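Local structure of betaine aldehyde dehydrogenase (Staphylococcus aureus subsp. aureus COL, 4QTO) at residues 328-333 against 400-405; 404-407 against 411-414. The protein probably catalyses the NAD-dependent oxidation of betaine aldehyde to glycine betaine. All blocks are in the same frame, centred on the assembly; numbering follows the deposited sequence.

Contact 1: 328-333 against 400-405; sequences KFEQAL and VITNCD
Glu330 of helix 323-337 faces Thr402 of strand 399-402 across 8.1 Å from CA to CA, and one turn further along the helix Leu333 CA stands 8.2 Å from Val400 CA. The near-equal separations show that this part of the helix keeps its distance from the strand. Numbering rises along the helix while it falls along the strand, so the segments run in opposing directions. Residues three apart on the helix meet residues two apart on the strand, and all four side chains leave their backbones toward the other segment.

The deeper pair is purely apolar. Leu333 sets CG anti to its backbone N (chi1 178°), which carries Leu333 CD2 to both branches of Val400: it lies 4.0 Å from Val400 CG2, with CG1 barely further. Nearer the end of the strand, Glu330 reaches out with its chain extended beyond CG (chi2 177°). Its carboxylate lies against the methyl of Thr402, Glu330 CD being 3.8 Å from Thr402 CG2, so a charged group meets hydrocarbon here, and no direct hydrogen bond joins the segments. The charge is answered within the helix by Lys326, which forms a salt bridge with OE2. That same oxygen is linked to the strand through a water, 2.6 Å from Glu330 OE2 and 2.9 Å from Asn403 N. Asn403, at a phi of +57°, turns the chain out of the strand, and the water takes up its backbone N-H.

Val422 of strand 419-425 touches both Glu330 and Val400, while Leu302 and Tyr306 of helix 294-306 close in on Leu333 and Val400 respectively. Two helices thus share one face of the seven-stranded sheet, the layered alpha/beta packing of the aldehyde dehydrogenase catalytic domain.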
ATOM      1  N   LYS A 328     -27.759   8.675 -38.324  0.50 12.90           N
ATOM      2  CA  LYS A 328     -28.203   9.788 -37.479  0.50 12.71           C
ATOM      3  C   LYS A 328     -26.982  10.508 -36.892  0.50 12.25           C
ATOM      4  O   LYS A 328     -26.887  11.754 -36.885  0.50 12.56           O
ATOM      5  CB  LYS A 328     -29.053   9.196 -36.334  0.50 12.12           C
ATOM      6  CG  LYS A 328     -29.601  10.169 -35.318  0.50 12.21           C
ATOM      7  CD  LYS A 328     -30.223   9.464 -34.135  0.50 11.32           C
ATOM      8  CE  LYS A 328     -30.794  10.470 -33.161  0.50 11.61           C
ATOM      9  NZ  LYS A 328     -31.454   9.824 -31.993  0.50 11.94           N
ATOM     10  N   PHE A 329     -26.045   9.716 -36.383  1.00 12.60           N
ATOM     11  CA  PHE A 329     -24.834  10.259 -35.783  1.00 11.85           C
ATOM     12  C   PHE A 329     -23.955  11.025 -36.792  1.00 12.35           C
ATOM     13  O   PHE A 329     -23.537  12.170 -36.519  1.00 12.52           O
ATOM     14  CB  PHE A 329     -24.020   9.184 -35.106  1.00 12.43           C
ATOM     15  CG  PHE A 329     -22.721   9.708 -34.555  1.00 11.11           C
ATOM     16  CD1 PHE A 329     -22.690  10.373 -33.332  1.00 11.89           C
ATOM     17  CD2 PHE A 329     -21.561   9.600 -35.303  1.00 11.99           C
ATOM     18  CE1 PHE A 329     -21.517  10.923 -32.860  1.00 11.79           C
ATOM     19  CE2 PHE A 329     -20.366  10.116 -34.814  1.00 12.63           C
ATOM     20  CZ  PHE A 329     -20.357  10.764 -33.593  1.00 12.16           C
ATOM     21  N   GLU A 330     -23.690  10.418 -37.939  1.00 12.62           N
ATOM     22  CA  GLU A 330     -22.851  11.077 -38.940  1.00 14.49           C
ATOM     23  C   GLU A 330     -23.466  12.404 -39.361  1.00 15.69           C
ATOM     24  O   GLU A 330     -22.777  13.423 -39.445  1.00 14.40           O
ATOM     25  CB  GLU A 330     -22.620  10.195 -40.173  1.00 15.57           C
ATOM     26  CG  GLU A 330     -21.704   9.024 -39.909  1.00 17.30           C
ATOM     27  CD  GLU A 330     -21.520   8.090 -41.091  1.00 20.19           C
ATOM     28  OE1 GLU A 330     -22.074   8.359 -42.179  1.00 22.19           O
ATOM     29  OE2 GLU A 330     -20.822   7.083 -40.915  1.00 22.96           O
ATOM     30  N   GLN A 331     -24.767  12.414 -39.611  1.00 15.50           N
ATOM     31  CA  GLN A 331     -25.405  13.651 -39.996  1.00 17.94           C
ATOM     32  C   GLN A 331     -25.282  14.734 -38.926  1.00 15.24           C
ATOM     33  O   GLN A 331     -24.999  15.902 -39.227  1.00 16.08           O
ATOM     34  CB  GLN A 331     -26.861  13.427 -40.371  1.00 21.66           C
ATOM     35  CG  GLN A 331     -27.399  14.710 -40.969  1.00 28.10           C
ATOM     36  CD  GLN A 331     -26.563  15.096 -42.215  1.00 37.49           C
ATOM     37  OE1 GLN A 331     -26.535  14.326 -43.164  1.00 38.44           O
ATOM     38  NE2 GLN A 331     -25.814  16.240 -42.184  1.00 38.48           N
ATOM     39  N   ALA A 332     -25.512  14.361 -37.673  1.00 13.34           N
ATOM     40  CA  ALA A 332     -25.445  15.324 -36.580  1.00 12.92           C
ATOM     41  C   ALA A 332     -24.023  15.864 -36.374  1.00 13.52           C
ATOM     42  O   ALA A 332     -23.835  17.068 -36.179  1.00 14.40           O
ATOM     43  CB  ALA A 332     -25.953  14.694 -35.298  1.00 12.88           C
ATOM     44  N   LEU A 333     -23.043  14.984 -36.467  1.00 12.62           N
ATOM     45  CA  LEU A 333     -21.645  15.368 -36.290  1.00 13.02           C
ATOM     46  C   LEU A 333     -21.205  16.312 -37.414  1.00 15.21           C
ATOM     47  O   LEU A 333     -20.638  17.380 -37.169  1.00 15.05           O
ATOM     48  CB  LEU A 333     -20.759  14.130 -36.260  1.00 13.19           C
ATOM     49  CG  LEU A 333     -19.265  14.413 -36.126  1.00 13.41           C
ATOM     50  CD1 LEU A 333     -18.987  15.032 -34.775  1.00 14.82           C
ATOM     51  CD2 LEU A 333     -18.459  13.145 -36.299  1.00 14.53           C
ATOM     52  N   VAL A 400     -14.245  15.195 -41.105  1.00 12.76           N
ATOM     53  CA  VAL A 400     -14.870  13.916 -40.753  1.00 13.25           C
ATOM     54  C   VAL A 400     -14.703  12.989 -41.973  1.00 13.77           C
ATOM     55  O   VAL A 400     -15.048  13.359 -43.106  1.00 14.62           O
ATOM     56  CB  VAL A 400     -16.374  14.031 -40.454  1.00 12.88           C
ATOM     57  CG1 VAL A 400     -16.953  12.661 -40.099  1.00 13.03           C
ATOM     58  CG2 VAL A 400     -16.622  15.032 -39.333  1.00 12.98           C
ATOM     59  N   ILE A 401     -14.151  11.806 -41.721  1.00 13.23           N
ATOM     60  CA  ILE A 401     -13.946  10.796 -42.754  1.00 14.17           C
ATOM     61  C   ILE A 401     -14.898   9.626 -42.478  1.00 14.04           C
ATOM     62  O   ILE A 401     -14.900   9.065 -41.391  1.00 14.13           O
ATOM     63  CB  ILE A 401     -12.474  10.337 -42.795  1.00 15.16           C
ATOM     64  CG1 ILE A 401     -11.580  11.556 -43.112  1.00 16.39           C
ATOM     65  CG2 ILE A 401     -12.284   9.246 -43.833  1.00 15.79           C
ATOM     66  CD1 ILE A 401     -10.084  11.277 -43.181  1.00 17.30           C
ATOM     67  N   THR A 402     -15.686   9.268 -43.485  1.00 14.35           N
ATOM     68  CA  THR A 402     -16.682   8.206 -43.390  1.00 15.74           C
ATOM     69  C   THR A 402     -16.432   7.085 -44.401  1.00 17.25           C
ATOM     70  O   THR A 402     -15.515   7.157 -45.217  1.00 16.73           O
ATOM     71  CB  THR A 402     -18.094   8.769 -43.616  1.00 16.18           C
ATOM     72  OG1 THR A 402     -18.166   9.378 -44.907  1.00 16.76           O
ATOM     73  CG2 THR A 402     -18.456   9.797 -42.557  1.00 16.15           C
ATOM     74  N   ASN A 403     -17.256   6.036 -44.330  1.00 19.40           N
ATOM     75  CA  ASN A 403     -17.140   4.914 -45.291  1.00 22.81           C
ATOM     76  C   ASN A 403     -15.713   4.319 -45.227  1.00 24.36           C
ATOM     77  O   ASN A 403     -15.057   4.104 -46.257  1.00 26.80           O
ATOM     78  CB  ASN A 403     -17.504   5.341 -46.715  1.00 27.83           C
ATOM     79  CG  ASN A 403     -17.825   4.159 -47.622  1.00 35.37           C
ATOM     80  OD1 ASN A 403     -18.248   3.108 -47.158  1.00 36.29           O
ATOM     81  ND2 ASN A 403     -17.655   4.347 -48.935  1.00 41.22           N
ATOM     82  N   CYS A 404     -15.225   4.132 -44.008  0.50 23.45           N
ATOM     83  CA  CYS A 404     -13.892   3.557 -43.807  0.50 23.79           C
ATOM     84  C   CYS A 404     -13.960   2.269 -42.972  0.50 22.29           C
ATOM     85  O   CYS A 404     -15.032   1.891 -42.472  0.50 23.12           O
ATOM     86  CB  CYS A 404     -12.804   4.582 -43.370  0.50 24.06           C
ATOM     87  SG  CYS A 404     -13.079   6.008 -42.312  0.50 20.27           S
ATOM     88  N   ASP A 405     -12.857   1.527 -42.943  1.00 20.63           N
ATOM     89  CA  ASP A 405     -12.814   0.285 -42.222  1.00 20.42           C
ATOM     90  C   ASP A 405     -11.443   0.060 -41.656  1.00 18.10           C
ATOM     91  O   ASP A 405     -10.479   0.712 -42.019  1.00 15.89           O
ATOM     92  CB  ASP A 405     -13.260  -0.878 -43.087  1.00 22.91           C
ATOM     93  CG  ASP A 405     -12.268  -1.228 -44.125  1.00 27.27           C
ATOM     94  OD1 ASP A 405     -11.313  -1.965 -43.803  1.00 33.21           O
ATOM     95  OD2 ASP A 405     -12.503  -0.878 -45.308  1.00 34.75           O
TER
HETATM   96  O   HOH W   1     -18.709   5.867 -41.847  1.00 22.64           O

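Contact 2: 404-407 against 411-414; sequences CDTS and VQEE
An Asx turn at Asp405 lies within the loop between strand 399-402 and helix 409-412, the loop that carries Thr406 against Val411 and Gln412 of that short helix, just ahead of the Glu-Glu pair that begins the family's EEVFGP sequence motif. The turn is defined by Asp405 OD1, which accepts from the backbone N of Ser407 at 2.8 Å. Ser407 OG donates to the same Asp405 OD1 at 2.5 Å. The two donors come from different sides of the oxygen, the backbone N on the anti side and the hydroxyl on the syn side.

Across the contact the closest backbone approach is Thr406 CA to Val411 CA, 5.9 Å. Gln412 supplies the one hydrogen bond between the segments: Gln412 NE2 donates to Thr406 O at 2.9 Å, meeting a lone pair in the carbonyl plane, although the bond is bent, with an N-H...O angle of 143°. A fold at chi2 (-66°) brings the amide back over the loop, and Gln412 CG comes within 3.4 Å of Thr406 O as well. Val411 makes the apolar part of the contact. Val411 CG2 lies 3.4 Å from Asp405 O and 4.0 Å from Cys404 CB, so the branch rests on backbone carbonyl and side chain together, while CG1 turns to Thr406 CA.

Beyond the two segments, Thr406 OG1 is hydrogen-bonded to Asp437 and Arg318, and Gln412 NE2 also donates to the carbonyl of Asp437. Thr406 and Gln412 are therefore tied to the same residue.

The chemistry implies division of labour: OD1, gripped by two donors of Ser407, shapes the turn locally; Gln412 NE2, shared between the carbonyls of Thr406 and Asp437, ties the loop, the end of the helix and Asp437 together; and Val411 supplies the buried apolar side chain.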
ATOM      1  N   CYS A 404     -15.225   4.132 -44.008  0.50 23.45           N
ATOM      2  CA  CYS A 404     -13.892   3.557 -43.807  0.50 23.79           C
ATOM      3  C   CYS A 404     -13.960   2.269 -42.972  0.50 22.29           C
ATOM      4  O   CYS A 404     -15.032   1.891 -42.472  0.50 23.12           O
ATOM      5  CB  CYS A 404     -12.804   4.582 -43.370  0.50 24.06           C
ATOM      6  SG  CYS A 404     -13.079   6.008 -42.312  0.50 20.27           S
ATOM      7  N   ASP A 405     -12.857   1.527 -42.943  1.00 20.63           N
ATOM      8  CA  ASP A 405     -12.814   0.285 -42.222  1.00 20.42           C
ATOM      9  C   ASP A 405     -11.443   0.060 -41.656  1.00 18.10           C
ATOM     10  O   ASP A 405     -10.479   0.712 -42.019  1.00 15.89           O
ATOM     11  CB  ASP A 405     -13.260  -0.878 -43.087  1.00 22.91           C
ATOM     12  CG  ASP A 405     -12.268  -1.228 -44.125  1.00 27.27           C
ATOM     13  OD1 ASP A 405     -11.313  -1.965 -43.803  1.00 33.21           O
ATOM     14  OD2 ASP A 405     -12.503  -0.878 -45.308  1.00 34.75           O
ATOM     15  N   THR A 406     -11.390  -0.870 -40.727  1.00 18.86           N
ATOM     16  CA  THR A 406     -10.189  -1.133 -39.954  1.00 17.39           C
ATOM     17  C   THR A 406      -8.943  -1.501 -40.766  1.00 19.13           C
ATOM     18  O   THR A 406      -7.818  -1.309 -40.291  1.00 19.37           O
ATOM     19  CB  THR A 406     -10.496  -2.189 -38.873  1.00 17.88           C
ATOM     20  OG1 THR A 406      -9.485  -2.166 -37.868  1.00 18.40           O
ATOM     21  CG2 THR A 406     -10.641  -3.583 -39.469  1.00 20.40           C
ATOM     22  N   SER A 407      -9.120  -1.958 -42.007  1.00 19.35           N
ATOM     23  CA  SER A 407      -7.964  -2.297 -42.831  1.00 21.35           C
ATOM     24  C   SER A 407      -7.225  -1.075 -43.372  1.00 22.58           C
ATOM     25  O   SER A 407      -6.085  -1.187 -43.846  1.00 23.37           O
ATOM     26  CB  SER A 407      -8.407  -3.146 -44.042  1.00 24.88           C
ATOM     27  OG  SER A 407      -9.137  -2.377 -44.984  1.00 25.49           O
ATOM     28  N   VAL A 411      -7.406   4.742 -40.745  1.00 16.75           N
ATOM     29  CA  VAL A 411      -7.987   4.267 -39.483  1.00 17.14           C
ATOM     30  C   VAL A 411      -6.879   3.786 -38.569  1.00 18.45           C
ATOM     31  O   VAL A 411      -6.921   4.053 -37.368  1.00 21.02           O
ATOM     32  CB  VAL A 411      -9.031   3.150 -39.710  1.00 17.09           C
ATOM     33  CG1 VAL A 411      -9.442   2.523 -38.377  1.00 16.61           C
ATOM     34  CG2 VAL A 411     -10.234   3.718 -40.436  1.00 18.19           C
ATOM     35  N   GLN A 412      -5.869   3.103 -39.111  1.00 18.23           N
ATOM     36  CA  GLN A 412      -4.809   2.543 -38.280  1.00 21.19           C
ATOM     37  C   GLN A 412      -3.747   3.525 -37.797  1.00 23.35           C
ATOM     38  O   GLN A 412      -3.238   3.380 -36.687  1.00 24.96           O
ATOM     39  CB  GLN A 412      -4.129   1.407 -39.015  1.00 20.04           C
ATOM     40  CG  GLN A 412      -5.005   0.179 -39.191  1.00 20.17           C
ATOM     41  CD  GLN A 412      -5.331  -0.492 -37.872  1.00 20.15           C
ATOM     42  OE1 GLN A 412      -4.439  -0.659 -37.026  1.00 18.51           O
ATOM     43  NE2 GLN A 412      -6.578  -0.917 -37.696  1.00 19.66           N
ATOM     44  N   GLU A 413      -3.458   4.547 -38.589  1.00 19.35           N
ATOM     45  CA  GLU A 413      -2.396   5.484 -38.275  1.00 17.97           C
ATOM     46  C   GLU A 413      -2.833   6.789 -37.609  1.00 17.84           C
ATOM     47  O   GLU A 413      -3.886   7.351 -37.918  1.00 20.70           O
ATOM     48  CB  GLU A 413      -1.598   5.773 -39.558  1.00 18.40           C
ATOM     49  CG  GLU A 413      -1.051   4.497 -40.176  1.00 18.74           C
ATOM     50  CD  GLU A 413      -0.310   4.717 -41.486  1.00 21.96           C
ATOM     51  OE1 GLU A 413       0.074   5.867 -41.795  1.00 24.49           O
ATOM     52  OE2 GLU A 413      -0.110   3.724 -42.195  1.00 22.96           O
ATOM     53  N   GLU A 414      -2.001   7.270 -36.702  1.00 17.56           N
ATOM     54  CA  GLU A 414      -2.285   8.515 -35.960  1.00 18.77           C
ATOM     55  C   GLU A 414      -1.959   9.734 -36.821  1.00 18.99           C
ATOM     56  O   GLU A 414      -0.798   9.995 -37.135  1.00 22.68           O
ATOM     57  CB  GLU A 414      -1.467   8.577 -34.661  1.00 19.49           C
ATOM     58  CG  GLU A 414      -1.710   9.821 -33.775  1.00 21.24           C
ATOM     59  CD  GLU A 414      -0.711   9.983 -32.610  1.00 19.38           C
ATOM     60  OE1 GLU A 414       0.510   9.994 -32.882  1.00 22.41           O
ATOM     61  OE2 GLU A 414      -1.160  10.208 -31.459  1.00 21.87           O
TER

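The chain leaving contact 1 enters contact 2 directly: strand 399-402 ends, Cys404 and Asp405 belong to both, and the loop then leads into helix 409-412. The two centres are 14 Å apart. Contact 1 is buried and joins elements distant in sequence, a helix and a sheet strand. Contact 2 lies nearer the surface and brings together segments only a few residues apart. Strand 419-425 is common ground, with Val422 adjoining the first and Thr421 and Glu423 the second. In 328-333/400-405 polar groups join the segments only through a water, while the carboxylate packs on a methyl; in 404-407/411-414 the Gln412 amide bonds the loop directly, beside a valine.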